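Local coordinates for protein bacterioferritin (Mycobacterium tuberculosis, PDB 3UOI) that stores iron, probably oxidising Fe(2+) with dioxygen at a ferroxidase centre and laying it down as a ferric oxide mineral inside a hollow 24-subunit shell that carries heme b, at residues L136-Q139 and L140-D144. Residues are numbered along the deposited sequence; the frame is centred on the assembly and turned at random.
Sequences LETQ and LELMD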
loop_
_atom_site.group_PDB
_atom_site.type_symbol
_atom_site.label_atom_id
_atom_site.label_comp_id
_atom_site.label_asym_id
_atom_site.label_seq_id
_atom_site.Cartn_x
_atom_site.Cartn_y
_atom_site.Cartn_z
ATOM N N LEU A 136 -43.672 18.669 -8.801
ATOM C CA LEU A 136 -45.007 18.114 -8.601
ATOM C C LEU A 136 -46.024 18.193 -9.789
ATOM O O LEU A 136 -46.749 17.255 -10.042
ATOM C CB LEU A 136 -45.606 18.663 -7.317
ATOM C CG LEU A 136 -44.970 18.272 -5.989
ATOM C CD1 LEU A 136 -45.401 19.141 -4.870
ATOM C CD2 LEU A 136 -45.279 16.888 -5.650
ATOM N N GLU A 137 -46.058 19.342 -10.449
ATOM C CA GLU A 137 -46.815 19.610 -11.639
ATOM C C GLU A 137 -46.329 18.760 -12.802
ATOM O O GLU A 137 -47.111 18.213 -13.472
ATOM C CB GLU A 137 -46.823 21.108 -11.970
ATOM C CG GLU A 137 -47.344 21.979 -10.843
ATOM C CD GLU A 137 -47.463 23.436 -11.146
ATOM O OE1 GLU A 137 -46.720 23.958 -11.937
ATOM O OE2 GLU A 137 -48.281 24.062 -10.528
ATOM N N THR A 138 -45.028 18.599 -12.965
ATOM C CA THR A 138 -44.471 17.683 -13.940
ATOM C C THR A 138 -44.925 16.232 -13.669
ATOM O O THR A 138 -45.168 15.528 -14.575
ATOM C CB THR A 138 -42.956 17.735 -14.001
ATOM O OG1 THR A 138 -42.535 18.942 -14.581
ATOM C CG2 THR A 138 -42.416 16.597 -14.814
ATOM N N GLN A 139 -45.050 15.811 -12.429
ATOM C CA GLN A 139 -45.574 14.487 -12.172
ATOM C C GLN A 139 -47.033 14.364 -12.641
ATOM O O GLN A 139 -47.418 13.433 -13.256
ATOM C CB GLN A 139 -45.415 14.039 -10.701
ATOM C CG GLN A 139 -44.038 14.136 -10.087
ATOM C CD GLN A 139 -42.935 13.727 -11.004
ATOM O OE1 GLN A 139 -42.725 12.573 -11.217
ATOM N NE2 GLN A 139 -42.241 14.665 -11.546
ATOM N N LEU A 140 -47.840 15.345 -12.364
ATOM C CA LEU A 140 -49.188 15.272 -12.858
ATOM C C LEU A 140 -49.226 15.280 -14.390
ATOM O O LEU A 140 -50.002 14.590 -14.951
ATOM C CB LEU A 140 -50.087 16.268 -12.201
ATOM C CG LEU A 140 -50.205 16.019 -10.711
ATOM C CD1 LEU A 140 -50.424 17.276 -9.988
ATOM C CD2 LEU A 140 -51.316 15.153 -10.489
ATOM N N GLU A 141 -48.329 16.034 -15.023
ATOM C CA GLU A 141 -48.247 16.121 -16.484
ATOM C C GLU A 141 -47.952 14.767 -17.076
ATOM O O GLU A 141 -48.545 14.363 -18.039
ATOM C CB GLU A 141 -47.123 17.070 -16.960
ATOM C CG GLU A 141 -47.079 18.514 -16.407
ATOM C CD GLU A 141 -45.957 19.448 -17.012
ATOM O OE1 GLU A 141 -44.866 19.028 -17.410
ATOM O OE2 GLU A 141 -46.192 20.643 -17.025
ATOM N N LEU A 142 -46.993 14.095 -16.471
ATOM C CA LEU A 142 -46.554 12.774 -16.856
ATOM C C LEU A 142 -47.624 11.734 -16.694
ATOM O O LEU A 142 -47.747 10.860 -17.494
ATOM C CB LEU A 142 -45.320 12.376 -16.109
ATOM C CG LEU A 142 -44.018 12.921 -16.610
ATOM C CD1 LEU A 142 -42.891 12.522 -15.684
ATOM C CD2 LEU A 142 -43.773 12.416 -17.963
ATOM N N MET A 143 -48.425 11.882 -15.663
ATOM C CA MET A 143 -49.460 10.960 -15.402
ATOM C C MET A 143 -50.432 10.864 -16.558
ATOM O O MET A 143 -50.801 9.790 -16.950
ATOM C CB MET A 143 -50.212 11.414 -14.188
ATOM C CG MET A 143 -49.735 10.842 -12.945
ATOM S SD MET A 143 -50.856 11.165 -11.642
ATOM C CE MET A 143 -50.623 9.853 -10.514
ATOM N N ASP A 144 -50.827 12.013 -17.093
ATOM C CA ASP A 144 -51.605 12.090 -18.300
ATOM C C ASP A 144 -50.867 11.638 -19.549
ATOM O O ASP A 144 -51.390 10.927 -20.320
ATOM C CB ASP A 144 -52.123 13.484 -18.506
ATOM C CG ASP A 144 -53.011 13.933 -17.408
ATOM O OD1 ASP A 144 -53.582 13.095 -16.743
ATOM O OD2 ASP A 144 -53.137 15.115 -17.224
#
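Thr138 and Leu142, one helical turn apart, lie side by side: CG2 of Thr138 reaches to 4.2 Å from CD1 of Leu142. The threonine methyl can do so because it stands anti to the backbone N, while OG1 lies beside that N, with Asp134 O and Asn36 O of a neighbouring subunit as weak hydrogen-bond partners. Trp37 of that subunit packs on Thr138 and Leu142, whose methyls suit an apolar interface. Glu141 runs back along the helix instead, its CG tight against Glu137 O at 3.0 Å and OE1 3.7 Å from Thr138 OG1. A long, flexible acid suits this partly exposed flank. Backbone hydrogen bonds join Leu140 to Met143 each to the fourth residue before it, as in Glu141 N to Glu137 O at 2.9 Å. Gln139, bent at chi2 (-40°), brings NE2 back to Tyr135 O and OE1 to the hydroxyl of Tyr151, so both ends of its buried amide are bonded. Branched Leu136 and Leu140 pack on Phe89 and Leu93 of helix 85-112; Glu137 bonds through OE2 to Tyr97 OH and through OE1 to Met3 N of a third subunit. This is regular alpha-helical i to i+4 packing near the C-terminal end of helix 116-146, in the four-helix bundle of the ferritin fold.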